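Local atomic coordinates of precorrin-6A reductase (Rhodobacter capsulatus, PDB entry 4X7G), a protein that catalyses the NADPH-dependent reduction of precorrin-6A, a step on the way to cobalamin, and binds NADP and the reduced precorrin product between two Rossmann-like domains. Residues V65-D70 / G91-A96; P127-L132 / S187-H192. All blocks are in the same frame, centred on the assembly; numbering follows the deposited sequence.

Contact 1: V65-D70 / G91-A96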
ATOM      1  N   VAL A  65     -11.987   6.223 -20.157  1.00 15.75           N
ATOM      2  CA  VAL A  65     -10.981   6.837 -19.246  1.00 13.70           C
ATOM      3  C   VAL A  65      -9.978   7.665 -20.048  1.00 13.82           C
ATOM      4  O   VAL A  65      -9.399   7.220 -21.038  1.00 14.95           O
ATOM      5  CB  VAL A  65     -10.327   5.751 -18.415  1.00 15.40           C
ATOM      6  CG1 VAL A  65      -9.207   6.319 -17.576  1.00 12.81           C
ATOM      7  CG2 VAL A  65     -11.338   5.051 -17.511  1.00 14.94           C
ATOM      8  N   SER A  66      -9.715   8.881 -19.578  1.00 12.80           N
ATOM      9  CA  SER A  66      -8.719   9.695 -20.162  1.00 12.17           C
ATOM     10  C   SER A  66      -7.379   9.659 -19.513  1.00 12.18           C
ATOM     11  O   SER A  66      -6.341   9.936 -20.149  1.00 13.91           O
ATOM     12  CB  SER A  66      -9.211  11.151 -20.173  1.00 12.83           C
ATOM     13  OG  SER A  66      -9.527  11.654 -18.881  1.00 12.88           O
ATOM     14  N   HIS A  67      -7.335   9.433 -18.206  1.00 11.42           N
ATOM     15  CA  HIS A  67      -6.128   9.487 -17.396  1.00 11.08           C
ATOM     16  C   HIS A  67      -6.304   8.468 -16.299  1.00 11.49           C
ATOM     17  O   HIS A  67      -7.390   8.354 -15.675  1.00 11.57           O
ATOM     18  CB  HIS A  67      -5.886  10.864 -16.736  1.00 11.43           C
ATOM     19  CG  HIS A  67      -5.881  12.010 -17.678  1.00 11.79           C
ATOM     20  ND1 HIS A  67      -7.025  12.512 -18.227  1.00 12.19           N
ATOM     21  CD2 HIS A  67      -4.852  12.732 -18.145  1.00 12.25           C
ATOM     22  CE1 HIS A  67      -6.671  13.478 -19.058  1.00 13.82           C
ATOM     23  NE2 HIS A  67      -5.370  13.692 -18.976  1.00 13.96           N
ATOM     24  N   VAL A  68      -5.200   7.797 -15.952  1.00 11.19           N
ATOM     25  CA  VAL A  68      -5.124   6.899 -14.827  1.00 10.55           C
ATOM     26  C   VAL A  68      -4.109   7.448 -13.824  1.00 10.72           C
ATOM     27  O   VAL A  68      -2.990   7.750 -14.174  1.00 10.65           O
ATOM     28  CB  VAL A  68      -4.685   5.488 -15.244  1.00 11.04           C
ATOM     29  CG1 VAL A  68      -4.541   4.557 -14.045  1.00 11.96           C
ATOM     30  CG2 VAL A  68      -5.686   4.914 -16.229  1.00 13.00           C
ATOM     31  N   ILE A  69      -4.532   7.507 -12.552  1.00 10.29           N
ATOM     32  CA  ILE A  69      -3.594   7.710 -11.432  1.00  9.75           C
ATOM     33  C   ILE A  69      -3.493   6.413 -10.681  1.00 10.31           C
ATOM     34  O   ILE A  69      -4.465   5.930 -10.120  1.00 10.90           O
ATOM     35  CB  ILE A  69      -4.013   8.839 -10.483  1.00 10.15           C
ATOM     36  CG1 ILE A  69      -4.225  10.137 -11.279  1.00 11.27           C
ATOM     37  CG2 ILE A  69      -2.915   8.979  -9.417  1.00 11.42           C
ATOM     38  CD1 ILE A  69      -3.034  10.697 -11.981  1.00 13.75           C
ATOM     39  N   ASP A  70      -2.295   5.823 -10.784  1.00 10.61           N
ATOM     40  CA  ASP A  70      -2.024   4.597 -10.068  1.00 10.68           C
ATOM     41  C   ASP A  70      -1.570   4.940  -8.670  1.00  9.97           C
ATOM     42  O   ASP A  70      -0.399   5.239  -8.452  1.00 11.31           O
ATOM     43  CB  ASP A  70      -0.941   3.787 -10.811  1.00 11.33           C
ATOM     44  CG  ASP A  70      -0.481   2.603 -10.022  1.00 12.34           C
ATOM     45  OD1 ASP A  70      -1.098   2.267  -8.998  1.00 11.77           O
ATOM     46  OD2 ASP A  70       0.571   2.006 -10.443  1.00 13.76           O
ATOM     47  N   GLY A  91      -3.010   4.307 -25.165  1.00 19.42           N
ATOM     48  CA  GLY A  91      -2.631   5.679 -25.226  1.00 20.44           C
ATOM     49  C   GLY A  91      -3.224   6.596 -24.128  1.00 20.27           C
ATOM     50  O   GLY A  91      -3.212   7.837 -24.238  1.00 22.58           O
ATOM     51  N   VAL A  92      -3.673   5.994 -23.024  1.00 16.86           N
ATOM     52  CA  VAL A  92      -4.175   6.737 -21.869  1.00 16.38           C
ATOM     53  C   VAL A  92      -3.020   7.169 -21.020  1.00 16.59           C
ATOM     54  O   VAL A  92      -2.104   6.384 -20.681  1.00 16.23           O
ATOM     55  CB  VAL A  92      -5.165   5.823 -21.136  1.00 14.98           C
ATOM     56  CG1 VAL A  92      -5.554   6.384 -19.771  1.00 16.03           C
ATOM     57  CG2 VAL A  92      -6.418   5.534 -21.979  1.00 16.60           C
ATOM     58  N   ALA A  93      -3.034   8.420 -20.611  1.00 14.70           N
ATOM     59  CA  ALA A  93      -1.992   8.987 -19.804  1.00 15.23           C
ATOM     60  C   ALA A  93      -2.024   8.399 -18.366  1.00 13.11           C
ATOM     61  O   ALA A  93      -3.086   8.137 -17.851  1.00 13.23           O
ATOM     62  CB  ALA A  93      -2.191  10.461 -19.656  1.00 15.22           C
ATOM     63  N   LEU A  94      -0.855   8.127 -17.846  1.00 12.91           N
ATOM     64  CA  LEU A  94      -0.691   7.440 -16.540  1.00 12.45           C
ATOM     65  C   LEU A  94       0.334   8.134 -15.659  1.00 12.61           C
ATOM     66  O   LEU A  94       1.425   8.487 -16.113  1.00 12.36           O
ATOM     67  CB  LEU A  94      -0.165   6.032 -16.804  1.00 12.33           C
ATOM     68  CG  LEU A  94       0.247   5.171 -15.623  1.00 12.53           C
ATOM     69  CD1 LEU A  94      -0.914   4.888 -14.723  1.00 12.97           C
ATOM     70  CD2 LEU A  94       0.847   3.844 -16.099  1.00 12.44           C
ATOM     71  N   CYS A  95      -0.022   8.396 -14.393  1.00 12.23           N
ATOM     72  CA  CYS A  95       0.967   8.782 -13.403  1.00 11.56           C
ATOM     73  C   CYS A  95       0.802   7.888 -12.202  1.00 11.40           C
ATOM     74  O   CYS A  95      -0.345   7.584 -11.781  1.00 11.86           O
ATOM     75  CB  CYS A  95       0.824  10.191 -12.908  1.00 13.02           C
ATOM     76  SG  CYS A  95       2.446  10.781 -12.275  1.00 14.96           S
ATOM     77  N   ALA A  96       1.900   7.469 -11.573  1.00 11.90           N
ATOM     78  CA  ALA A  96       1.832   6.734 -10.281  1.00 12.86           C
ATOM     79  C   ALA A  96       2.000   7.705  -9.178  1.00 12.45           C
ATOM     80  O   ALA A  96       2.999   8.387  -9.081  1.00 14.75           O
ATOM     81  CB  ALA A  96       2.952   5.660 -10.220  1.00 14.73           C
TER
HETATM   82  O   HOH W   1      -4.612  10.443 -22.068  1.00 28.89           O
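V68 is packed on two sides, its two methyls splitting between two residues of the neighbouring strand. CG1, anti to the backbone N (chi1 177°), lies 3.7 Å from CD1 of L94, while CG2 meets CG1 of V92 at 3.8 Å, the two valine side chains crossing at about a right angle. Helix 77-90 covers this side, C87 touching both V68 and L94. The backbones run parallel and are laced together from V68 onward: V68 N to A93 O (2.9 Å, 168° at the hydrogen), C95 N to V68 O, and D70 N to C95 O at 2.8 Å. Strand 67-70, helix 77-90 and strand 93-97 form a beta-alpha-beta unit of the Rossmann-type parallel sheet. On the other face, I69 lays its CD1 against CB of C95 at 4.0 Å, with W240 of helix 234-243 packing over both; C95 SG leaves the contact for a disulfide with C231. Back on the V68 face, D70 OD2 hydrogen-bonds S80 and forms a salt bridge with R228, while OD1 bonds T72; the D70 side chain lies about 7 Å from the bound NADP. The lacing slackens at the start of the strands. S66 O and A93 N stand 3.7 Å apart, and a water bridges them, donating to S66 O at 2.6 Å and accepting from A93 N. Near this partly exposed end, S66 OG bonds H67 ND1 while H67 NE2 reaches H244 O, which fixes the imidazole's rotation with CD2 against CB of A93.

Contact 2: P127-L132 / S187-H192; sequences PARVFL and SETITH
R129 and the turn after helix 178-187 make most of this contact, and the charged hydrogen bonds come first. The arginine chain bends at chi3 (66°), bringing the guanidinium side-on to the carbonyl of E188: NE at 3.1 Å and NH2 at 3.0 Å from E188 O, which lies almost in the guanidinium plane. Both nitrogens approach from the same face of the carbonyl, NH2 well above its plane. The E188 carboxylate is not what the arginine grips; OE2 stays 4.1 Å from R129 NH2, and the carboxylate is held by H149 and R168. T189, with positive phi, closes the helix in a Schellman motif just where the arginine grips.

Bonds of the R129 and F131 backbone form a second group. R129 O accepts from T191 N, in the carbonyl plane at 2.8 Å, and from H192 N at a longer 3.3 Å; R129 N donates to the T191 hydroxyl, OG1, at 2.9 Å. The H192 N bond and F131 N to H192 O together flank V130 as the parallel bridge between strands 129-132 and 192-196.

Apolar contact is slighter: I190 CG2 touches F131 CB at 4.0 Å, and A128 CB sits obliquely by the H192 ring, whose ND1 bonds T191 OG1.

A cationic guanidinium on the E188 carbonyl would be expected to offset part of the negative pole of helix 178-187.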
ATOM      1  N   PRO A 127      14.283 -17.573  19.683  1.00 17.26           N
ATOM      2  CA  PRO A 127      12.926 -16.986  19.605  1.00 15.63           C
ATOM      3  C   PRO A 127      12.826 -15.530  20.064  1.00 15.45           C
ATOM      4  O   PRO A 127      13.369 -15.067  21.094  1.00 16.44           O
ATOM      5  CB  PRO A 127      12.111 -17.951  20.523  1.00 17.01           C
ATOM      6  CG  PRO A 127      12.871 -19.280  20.458  1.00 17.84           C
ATOM      7  CD  PRO A 127      14.271 -18.770  20.580  1.00 19.69           C
ATOM      8  N   ALA A 128      12.100 -14.763  19.247  1.00 14.42           N
ATOM      9  CA  ALA A 128      11.909 -13.314  19.416  1.00 14.53           C
ATOM     10  C   ALA A 128      10.401 -13.026  19.417  1.00 11.56           C
ATOM     11  O   ALA A 128       9.613 -13.943  19.329  1.00 13.48           O
ATOM     12  CB  ALA A 128      12.640 -12.583  18.266  1.00 15.13           C
ATOM     13  N   ARG A 129      10.070 -11.733  19.507  1.00 12.07           N
ATOM     14  CA  ARG A 129       8.664 -11.289  19.531  1.00 10.73           C
ATOM     15  C   ARG A 129       8.514 -10.293  18.381  1.00 10.11           C
ATOM     16  O   ARG A 129       8.914  -9.153  18.511  1.00 10.82           O
ATOM     17  CB  ARG A 129       8.330 -10.689  20.870  1.00 11.25           C
ATOM     18  CG  ARG A 129       8.436 -11.766  22.009  1.00 11.89           C
ATOM     19  CD  ARG A 129       7.996 -11.211  23.351  1.00 13.24           C
ATOM     20  NE  ARG A 129       6.602 -10.862  23.417  1.00 12.54           N
ATOM     21  CZ  ARG A 129       5.611 -11.678  23.646  1.00 13.32           C
ATOM     22  NH1 ARG A 129       5.838 -12.963  23.760  1.00 13.36           N
ATOM     23  NH2 ARG A 129       4.356 -11.243  23.667  1.00 13.60           N
ATOM     24  N   VAL A 130       8.036 -10.813  17.279  1.00 10.30           N
ATOM     25  CA  VAL A 130       8.154 -10.078  16.000  1.00  9.72           C
ATOM     26  C   VAL A 130       6.833  -9.555  15.516  1.00 10.55           C
ATOM     27  O   VAL A 130       5.898 -10.338  15.379  1.00 11.04           O
ATOM     28  CB  VAL A 130       8.713 -11.051  14.953  1.00 11.19           C
ATOM     29  CG1 VAL A 130       8.853 -10.342  13.584  1.00 11.65           C
ATOM     30  CG2 VAL A 130      10.042 -11.714  15.377  1.00 11.56           C
ATOM     31  N   PHE A 131       6.766  -8.238  15.295  1.00 10.30           N
ATOM     32  CA  PHE A 131       5.591  -7.653  14.696  1.00 10.24           C
ATOM     33  C   PHE A 131       5.673  -7.799  13.200  1.00  9.82           C
ATOM     34  O   PHE A 131       6.567  -7.120  12.559  1.00  9.99           O
ATOM     35  CB  PHE A 131       5.397  -6.233  15.112  1.00 10.29           C
ATOM     36  CG  PHE A 131       4.178  -5.551  14.515  1.00 11.21           C
ATOM     37  CD1 PHE A 131       3.047  -6.243  14.131  1.00 11.00           C
ATOM     38  CD2 PHE A 131       4.194  -4.179  14.387  1.00 11.81           C
ATOM     39  CE1 PHE A 131       1.937  -5.578  13.656  1.00 12.48           C
ATOM     40  CE2 PHE A 131       3.060  -3.493  13.913  1.00 12.72           C
ATOM     41  CZ  PHE A 131       1.928  -4.217  13.560  1.00 13.26           C
ATOM     42  N   LEU A 132       4.917  -8.702  12.569  1.00  9.54           N
ATOM     43  CA  LEU A 132       4.868  -8.854  11.125  1.00 10.46           C
ATOM     44  C   LEU A 132       3.922  -7.896  10.584  1.00 10.20           C
ATOM     45  O   LEU A 132       2.763  -8.232  10.294  1.00 11.90           O
ATOM     46  CB  LEU A 132       4.478 -10.250  10.731  1.00 13.90           C
ATOM     47  CG  LEU A 132       5.334 -11.348  11.104  1.00 14.56           C
ATOM     48  CD1 LEU A 132       4.782 -12.673  10.501  1.00 14.06           C
ATOM     49  CD2 LEU A 132       6.721 -11.131  10.619  1.00 14.85           C
ATOM     50  N   SER A 187       2.458  -3.214  24.591  1.00 16.57           N
ATOM     51  CA  SER A 187       1.586  -4.227  25.186  1.00 18.55           C
ATOM     52  C   SER A 187       1.965  -5.647  24.769  1.00 19.29           C
ATOM     53  O   SER A 187       1.970  -6.602  25.591  1.00 19.43           O
ATOM     54  CB  SER A 187       0.155  -3.868  24.893  1.00 22.96           C
ATOM     55  OG  SER A 187      -0.281  -4.174  23.606  1.00 26.18           O
ATOM     56  N   GLU A 188       2.480  -5.782  23.541  1.00 16.27           N
ATOM     57  CA  GLU A 188       2.930  -7.042  23.049  1.00 16.06           C
ATOM     58  C   GLU A 188       4.384  -7.328  23.327  1.00 14.57           C
ATOM     59  O   GLU A 188       4.868  -8.382  22.888  1.00 15.94           O
ATOM     60  CB  GLU A 188       2.666  -7.147  21.551  1.00 15.56           C
ATOM     61  CG  GLU A 188       2.636  -8.586  21.042  1.00 18.03           C
ATOM     62  CD  GLU A 188       1.424  -9.442  21.355  1.00 17.97           C
ATOM     63  OE1 GLU A 188       0.428  -8.792  21.831  1.00 17.96           O
ATOM     64  OE2 GLU A 188       1.315 -10.636  21.046  1.00 19.52           O
ATOM     65  N   THR A 189       5.070  -6.433  23.971  1.00 14.40           N
ATOM     66  CA  THR A 189       6.512  -6.591  24.232  1.00 16.40           C
ATOM     67  C   THR A 189       7.300  -7.055  23.013  1.00 14.39           C
ATOM     68  O   THR A 189       8.171  -7.914  23.084  1.00 15.71           O
ATOM     69  CB  THR A 189       6.812  -7.451  25.492  1.00 16.18           C
ATOM     70  OG1 THR A 189       6.221  -8.693  25.412  1.00 21.12           O
ATOM     71  CG2 THR A 189       6.150  -6.823  26.636  1.00 17.07           C
ATOM     72  N   ILE A 190       7.086  -6.342  21.908  1.00 12.89           N
ATOM     73  CA  ILE A 190       7.752  -6.663  20.641  1.00 12.13           C
ATOM     74  C   ILE A 190       9.235  -6.342  20.724  1.00 11.94           C
ATOM     75  O   ILE A 190       9.642  -5.342  21.371  1.00 12.88           O
ATOM     76  CB  ILE A 190       7.065  -5.802  19.578  1.00 11.75           C
ATOM     77  CG1 ILE A 190       5.656  -6.191  19.337  1.00 12.92           C
ATOM     78  CG2 ILE A 190       7.860  -5.816  18.284  1.00 11.37           C
ATOM     79  CD1 ILE A 190       5.445  -7.638  19.022  1.00 12.43           C
ATOM     80  N   THR A 191      10.035  -7.197  20.095  1.00 11.07           N
ATOM     81  CA  THR A 191      11.466  -7.030  19.994  1.00 12.52           C
ATOM     82  C   THR A 191      11.940  -6.618  18.633  1.00 11.71           C
ATOM     83  O   THR A 191      13.010  -6.065  18.501  1.00 12.60           O
ATOM     84  CB  THR A 191      12.153  -8.333  20.398  1.00 12.24           C
ATOM     85  OG1 THR A 191      11.830  -9.402  19.540  1.00 13.44           O
ATOM     86  CG2 THR A 191      11.816  -8.763  21.849  1.00 14.94           C
ATOM     87  N   HIS A 192      11.134  -6.906  17.593  1.00 11.53           N
ATOM     88  CA  HIS A 192      11.571  -6.669  16.221  1.00 10.49           C
ATOM     89  C   HIS A 192      10.370  -6.326  15.380  1.00  9.84           C
ATOM     90  O   HIS A 192       9.295  -6.929  15.593  1.00 10.85           O
ATOM     91  CB  HIS A 192      12.147  -7.913  15.565  1.00 11.27           C
ATOM     92  CG  HIS A 192      13.413  -8.423  16.161  1.00 12.78           C
ATOM     93  ND1 HIS A 192      13.476  -9.095  17.346  1.00 13.50           N
ATOM     94  CD2 HIS A 192      14.672  -8.356  15.687  1.00 12.47           C
ATOM     95  CE1 HIS A 192      14.733  -9.400  17.617  1.00 15.06           C
ATOM     96  NE2 HIS A 192      15.482  -8.948  16.624  1.00 15.52           N
TER

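How the contacts relate
Contact 1 closes before contact 2 opens; their centres lie 41 Å apart, on opposite sides of the chain's centre, and their nearest atoms about 22 Å apart. Each belongs to its own six-stranded parallel sheet: 67-70 and 93-97 are neighbours in one, 129-132 and 192-196 in the other. Strand 93-97 also borders 229-231, which returns from the far end of the chain, and 109-113 edges the second sheet, consistent with the strand-swapping between Rossmann-fold domains reported for this enzyme. The D70 side chain of contact 1 lies nearer NADP than the precorrin, whereas that of F131 in contact 2 lies about 4 Å from the precorrin, consistent with the ligands lying between the two domains.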